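Local coordinates for protein dipeptide Epimerase (Enterococcus faecalis V583, PDB 3JVA) that belongs to the mandelate racemase/muconate lactonizing enzyme family, which joins an enolase-type N-terminal domain to a TIM-barrel domain, here carrying a magnesium ion, at residues 162-166 with 167-171; 250-254 with 255-259; 271-274 with 275-278. All coordinates share one frame; numbering follows the deposited sequence.

Contact 1. Residues 162-166 with 167-171; sequences VGTGI and EADIA
D169 turns its carboxylate back over the loop 162-165 because its CG stands beside its own backbone N and anti to the carbonyl carbon (chi1 -67°), while T164 sets OG1 between backbone N and carbonyl carbon (chi1 75°), facing that carboxylate. Each oxygen is gripped twice. OD2 of D169 takes the N-H of G163, 2.7 Å from its N, and also accepts from a water whose oxygen lies 2.6 Å away; the same water accepts from G165 N. OD1 of D169 receives T164 N at 3.2 Å through its syn lone pair, and T164 OG1 at 3.0 Å, a donor lying 40° out of the carboxylate plane. These bonds satisfy a buried acid and fix the rotation of its flat group, and the nearby helix start would probably favour its negative charge. The aliphatic side chain of V162 crosses that of D169 at about a right angle, with V162 CB 3.6 Å from D169 CG.

G163 and G165 both have positive phi, at backbone angles where a CB would strike the preceding carbonyl oxygen, which explains glycine at both. G165 is the N-cap, and its O accepts a helical bond from D169 N at 2.8 Å. E167 suits the first turn: its bent chain brings OE2 to A168 N at 2.9 Å, an acceptor for an N-H near the helix start. A turn apart, I166 and I170 meet, CG1 of the first 3.6 Å from CD1 of the second, and both lean on L206 of helix 196-206. V162 is bonded through its backbone to D189, a magnesium ligand. Such a loop, tied to the first turn of the helix it leads into, is a beta-to-alpha connection of a TIM barrel, here between strand 157-161 and helix 166-180.

Contact 2. Residues 250-254 with 255-259; sequences LELVK and KGTVD
L252 and T257 make the tight half of this helix end: CD2 of the leucine sits 3.6 Å from CB of the threonine and also touches its CG2, the two side chains meeting at a slant. Both are buried. The leucine reaches on to L223 of helix 223-232 and to A239 of strand 236-239, while the threonine side chain also touches L226 of that helix 223-232. V253, the next residue after the leucine, faces I280 and A284 of helix 271-284, an apolar branched residue suited to a buried site between helices.

The backbone here closes as a Schellman motif. T257 N bonds to L252 O at 3.0 Å, and G256 N makes a weak bond to V253 O at 3.2 Å. G256, the C-prime residue, has positive phi (63°), a turn glycine makes readily, and the chain then heads for strand 260-263. The L252-T257 pair is the apolar contact that commonly accompanies this motif.

On the more open side the packing thins and becomes polar. K255 N still bonds to E251 O at 3.1 Å, but the side chains of this pair meet through carbon: E251 OE2 lies 3.0 Å from K255 CD, whereas it is 5.5 Å from K255 NZ. The lysine bends at chi3 (75°) and again at chi4, carrying its ammonium away from the acid, so the opposite charges attract only at a distance. K254, extended beyond CG, leads away from the turn and packs against K254 of a second subunit, probably through its methylenes.

Contact 3. Residues 271-274 with 275-278; sequences IHEA and LKIN
From I271 to N278 the backbone runs as regular alpha helix, with L275 N to I271 O at 2.9 Å, I277 N to E273 O at 3.0 Å and N278 N to A274 O at 3.0 Å. I271 and L275, one turn apart, lie side by side and point the same way, CG2 of the isoleucine 4.0 Å from CD1 of the leucine. A274, with only a methyl, lets the helix come close to L265 and C268 of helix 265-268 and to L307 of helix 298-310.

The polar pair is E273 and K276. The glutamate starts with CG anti to its backbone N (chi1 -172°) and then bends at chi2 (75°); the lysine, extended beyond CG, slants across it, forming a salt bridge of 3.5 Å between E273 OE1 and K276 NZ. On its way the lysine passes near the H272 ring, which stacks on H85 of helix 81-91. K276 NZ also makes a long, weak ion pair with E282 of a second subunit. N278, buried, satisfies its amide oxygen on N313 ND2.

E273's stronger partner is elsewhere: OE2 accepts from A246 N, at the start of helix 246-255. The carboxylate is thus held between a backbone N-H and an ammonium, which would be expected to favour its ionised form, while the length of the salt bridge suggests only a modest pull.

How the contacts relate
All three contacts lie in the barrel domain, but at different depths. Contact 3 is buried, whereas contacts 1 and 2 are partly exposed and lie at helix ends. Contact 1 starts a helix and relies on a buried carboxylate; contact 2 finishes one through backbone bonds and an apolar pair; contact 3, the first turns of a helix, adds a salt bridge to regular backbone bonding. Contacts 2 and 3, with centres about 16 Å apart, hold neighbouring helices that touch each other. Contact 1 lies across the chain's centre from contact 3, their centres about 34 Å apart. Contacts 2 and 3 also meet a second subunit.

Contact 1. Residues 162-166 with 167-171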
# COMPACT_ATOMS: atom_id res chain seq x y z
N VAL B 162 -6.11 -22.52 -28.21
CA VAL B 162 -7.20 -21.60 -28.54
C VAL B 162 -6.59 -20.22 -28.75
O VAL B 162 -5.37 -20.08 -28.73
CB VAL B 162 -8.27 -21.54 -27.42
CG1 VAL B 162 -9.00 -22.87 -27.33
CG2 VAL B 162 -7.62 -21.19 -26.09
N GLY B 163 -7.44 -19.21 -28.94
CA GLY B 163 -6.93 -17.87 -29.17
C GLY B 163 -6.75 -17.64 -30.66
O GLY B 163 -6.09 -16.69 -31.08
N THR B 164 -7.33 -18.52 -31.47
CA THR B 164 -7.24 -18.44 -32.93
C THR B 164 -8.48 -17.75 -33.49
O THR B 164 -8.68 -17.70 -34.71
CB THR B 164 -7.16 -19.84 -33.56
OG1 THR B 164 -8.46 -20.45 -33.52
CG2 THR B 164 -6.18 -20.72 -32.81
N GLY B 165 -9.30 -17.21 -32.60
CA GLY B 165 -10.54 -16.57 -33.00
C GLY B 165 -11.61 -17.28 -32.21
O GLY B 165 -11.75 -18.50 -32.31
N ILE B 166 -12.37 -16.53 -31.41
CA ILE B 166 -13.40 -17.12 -30.57
C ILE B 166 -14.39 -18.07 -31.25
O ILE B 166 -14.73 -19.11 -30.69
CB ILE B 166 -14.19 -16.02 -29.82
CG1 ILE B 166 -15.07 -16.65 -28.75
CG2 ILE B 166 -15.03 -15.22 -30.80
CD1 ILE B 166 -14.29 -17.39 -27.68
N GLU B 167 -14.85 -17.73 -32.45
CA GLU B 167 -15.80 -18.59 -33.14
C GLU B 167 -15.15 -19.93 -33.48
O GLU B 167 -15.75 -20.99 -33.27
CB GLU B 167 -16.31 -17.92 -34.42
CG GLU B 167 -15.28 -17.77 -35.53
CD GLU B 167 -14.07 -16.94 -35.12
OE1 GLU B 167 -14.25 -15.79 -34.66
OE2 GLU B 167 -12.93 -17.46 -35.25
N ALA B 168 -13.92 -19.88 -33.98
CA ALA B 168 -13.19 -21.09 -34.34
C ALA B 168 -12.87 -21.90 -33.08
O ALA B 168 -13.00 -23.12 -33.08
CB ALA B 168 -11.91 -20.73 -35.07
N ASP B 169 -12.45 -21.21 -32.02
CA ASP B 169 -12.12 -21.88 -30.77
C ASP B 169 -13.35 -22.63 -30.26
O ASP B 169 -13.29 -23.82 -29.95
CB ASP B 169 -11.69 -20.87 -29.69
CG ASP B 169 -10.36 -20.19 -30.01
OD1 ASP B 169 -9.54 -20.76 -30.76
OD2 ASP B 169 -10.13 -19.09 -29.47
N ILE B 170 -14.47 -21.92 -30.18
CA ILE B 170 -15.72 -22.50 -29.70
C ILE B 170 -16.17 -23.70 -30.53
O ILE B 170 -16.60 -24.71 -29.98
CB ILE B 170 -16.84 -21.43 -29.68
CG1 ILE B 170 -16.53 -20.41 -28.58
CG2 ILE B 170 -18.20 -22.08 -29.46
CD1 ILE B 170 -17.52 -19.26 -28.50
N ALA B 171 -16.05 -23.59 -31.85
CA ALA B 171 -16.45 -24.67 -32.75
C ALA B 171 -15.69 -25.96 -32.46
O ALA B 171 -16.27 -27.04 -32.41
CB ALA B 171 -16.23 -24.24 -34.20
O HOH W 1 -9.73 -16.52 -29.81

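Contact 2. Residues 250-254 with 255-259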
# COMPACT_ATOMS: atom_id res chain seq x y z
N LEU B 250 8.49 -16.77 -7.93
CA LEU B 250 8.40 -16.00 -6.70
C LEU B 250 7.53 -14.76 -6.90
O LEU B 250 6.68 -14.44 -6.06
CB LEU B 250 9.80 -15.59 -6.23
CG LEU B 250 9.88 -14.76 -4.95
CD1 LEU B 250 9.11 -15.46 -3.82
CD2 LEU B 250 11.35 -14.58 -4.57
N GLU B 251 7.74 -14.06 -8.01
CA GLU B 251 6.97 -12.86 -8.32
C GLU B 251 5.51 -13.21 -8.53
O GLU B 251 4.62 -12.52 -8.04
CB GLU B 251 7.54 -12.17 -9.56
CG GLU B 251 6.87 -10.86 -9.93
CD GLU B 251 6.91 -9.84 -8.81
OE1 GLU B 251 7.95 -9.76 -8.11
OE2 GLU B 251 5.91 -9.11 -8.63
N LEU B 252 5.26 -14.31 -9.26
CA LEU B 252 3.89 -14.75 -9.54
C LEU B 252 3.10 -15.11 -8.28
O LEU B 252 1.94 -14.71 -8.15
CB LEU B 252 3.91 -15.95 -10.50
CG LEU B 252 4.24 -15.63 -11.96
CD1 LEU B 252 4.46 -16.92 -12.74
CD2 LEU B 252 3.10 -14.82 -12.58
N VAL B 253 3.71 -15.85 -7.36
CA VAL B 253 2.99 -16.22 -6.15
C VAL B 253 2.88 -15.02 -5.20
O VAL B 253 1.92 -14.92 -4.45
CB VAL B 253 3.67 -17.39 -5.39
CG1 VAL B 253 3.77 -18.60 -6.31
CG2 VAL B 253 5.03 -16.98 -4.87
N LYS B 254 3.87 -14.12 -5.25
CA LYS B 254 3.86 -12.92 -4.42
C LYS B 254 2.63 -12.09 -4.72
O LYS B 254 1.90 -11.67 -3.82
CB LYS B 254 5.10 -12.06 -4.68
CG LYS B 254 6.38 -12.51 -4.02
CD LYS B 254 7.49 -11.49 -4.26
CE LYS B 254 8.77 -11.85 -3.52
NZ LYS B 254 9.84 -10.82 -3.71
N LYS B 255 2.40 -11.84 -6.01
CA LYS B 255 1.26 -11.04 -6.45
C LYS B 255 -0.03 -11.85 -6.55
O LYS B 255 -1.10 -11.27 -6.76
CB LYS B 255 1.56 -10.40 -7.80
CG LYS B 255 2.80 -9.53 -7.83
CD LYS B 255 2.98 -8.83 -9.18
CE LYS B 255 2.01 -7.65 -9.36
NZ LYS B 255 0.56 -8.04 -9.43
N GLY B 256 0.06 -13.16 -6.40
CA GLY B 256 -1.13 -14.00 -6.51
C GLY B 256 -1.69 -13.87 -7.92
O GLY B 256 -2.90 -13.81 -8.11
N THR B 257 -0.80 -13.87 -8.90
CA THR B 257 -1.16 -13.71 -10.30
C THR B 257 -1.99 -14.83 -10.93
O THR B 257 -2.87 -14.55 -11.75
CB THR B 257 0.10 -13.52 -11.17
OG1 THR B 257 0.97 -12.55 -10.57
CG2 THR B 257 -0.29 -13.03 -12.57
N VAL B 258 -1.72 -16.08 -10.56
CA VAL B 258 -2.43 -17.22 -11.15
C VAL B 258 -2.83 -18.33 -10.18
O VAL B 258 -2.47 -18.32 -9.00
CB VAL B 258 -1.59 -17.88 -12.26
CG1 VAL B 258 -1.40 -16.93 -13.43
CG2 VAL B 258 -0.23 -18.31 -11.69
N ASP B 259 -3.57 -19.30 -10.70
CA ASP B 259 -4.02 -20.44 -9.91
C ASP B 259 -3.03 -21.60 -9.95
O ASP B 259 -2.91 -22.36 -8.99
CB ASP B 259 -5.37 -20.95 -10.41
CG ASP B 259 -6.46 -19.91 -10.30
OD1 ASP B 259 -6.68 -19.41 -9.18
OD2 ASP B 259 -7.09 -19.61 -11.33

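Contact 3. Residues 271-274 with 275-278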
# COMPACT_ATOMS: atom_id res chain seq x y z
N ILE B 271 16.22 -29.69 -14.04
CA ILE B 271 15.57 -30.19 -12.84
C ILE B 271 15.91 -29.37 -11.61
O ILE B 271 15.05 -29.10 -10.78
CB ILE B 271 15.95 -31.68 -12.61
CG1 ILE B 271 15.32 -32.54 -13.72
CG2 ILE B 271 15.48 -32.15 -11.23
CD1 ILE B 271 15.85 -33.96 -13.78
N HIS B 272 17.17 -28.96 -11.49
CA HIS B 272 17.60 -28.18 -10.33
C HIS B 272 16.73 -26.93 -10.11
O HIS B 272 16.33 -26.63 -8.98
CB HIS B 272 19.07 -27.77 -10.51
CG HIS B 272 19.66 -27.09 -9.31
ND1 HIS B 272 20.11 -27.77 -8.20
CD2 HIS B 272 19.91 -25.78 -9.07
CE1 HIS B 272 20.61 -26.92 -7.33
NE2 HIS B 272 20.50 -25.70 -7.83
N GLU B 273 16.45 -26.21 -11.19
CA GLU B 273 15.64 -25.00 -11.11
C GLU B 273 14.15 -25.35 -11.01
O GLU B 273 13.40 -24.68 -10.31
CB GLU B 273 15.89 -24.13 -12.35
CG GLU B 273 15.23 -22.75 -12.29
CD GLU B 273 15.96 -21.77 -11.38
OE1 GLU B 273 17.05 -22.11 -10.86
OE2 GLU B 273 15.44 -20.66 -11.18
N ALA B 274 13.74 -26.41 -11.69
CA ALA B 274 12.34 -26.84 -11.64
C ALA B 274 11.95 -27.17 -10.20
O ALA B 274 10.83 -26.90 -9.77
CB ALA B 274 12.14 -28.07 -12.53
N LEU B 275 12.86 -27.77 -9.45
CA LEU B 275 12.57 -28.09 -8.06
C LEU B 275 12.30 -26.83 -7.25
O LEU B 275 11.39 -26.80 -6.41
CB LEU B 275 13.74 -28.87 -7.44
CG LEU B 275 13.80 -30.34 -7.85
CD1 LEU B 275 15.16 -30.92 -7.45
CD2 LEU B 275 12.65 -31.11 -7.22
N LYS B 276 13.06 -25.77 -7.51
CA LYS B 276 12.87 -24.50 -6.81
C LYS B 276 11.50 -23.94 -7.12
O LYS B 276 10.78 -23.48 -6.23
CB LYS B 276 13.93 -23.48 -7.24
CG LYS B 276 15.36 -23.84 -6.87
CD LYS B 276 16.29 -22.74 -7.34
CE LYS B 276 17.74 -23.06 -7.09
NZ LYS B 276 18.61 -22.02 -7.71
N ILE B 277 11.14 -23.95 -8.40
CA ILE B 277 9.84 -23.44 -8.81
C ILE B 277 8.72 -24.18 -8.08
O ILE B 277 7.83 -23.57 -7.50
CB ILE B 277 9.62 -23.59 -10.34
CG1 ILE B 277 10.59 -22.67 -11.09
CG2 ILE B 277 8.17 -23.24 -10.69
CD1 ILE B 277 10.66 -22.92 -12.59
N ASN B 278 8.78 -25.51 -8.08
CA ASN B 278 7.74 -26.28 -7.41
C ASN B 278 7.67 -26.05 -5.90
O ASN B 278 6.57 -25.97 -5.35
CB ASN B 278 7.92 -27.77 -7.69
CG ASN B 278 6.77 -28.59 -7.15
OD1 ASN B 278 5.62 -28.32 -7.47
ND2 ASN B 278 7.08 -29.57 -6.31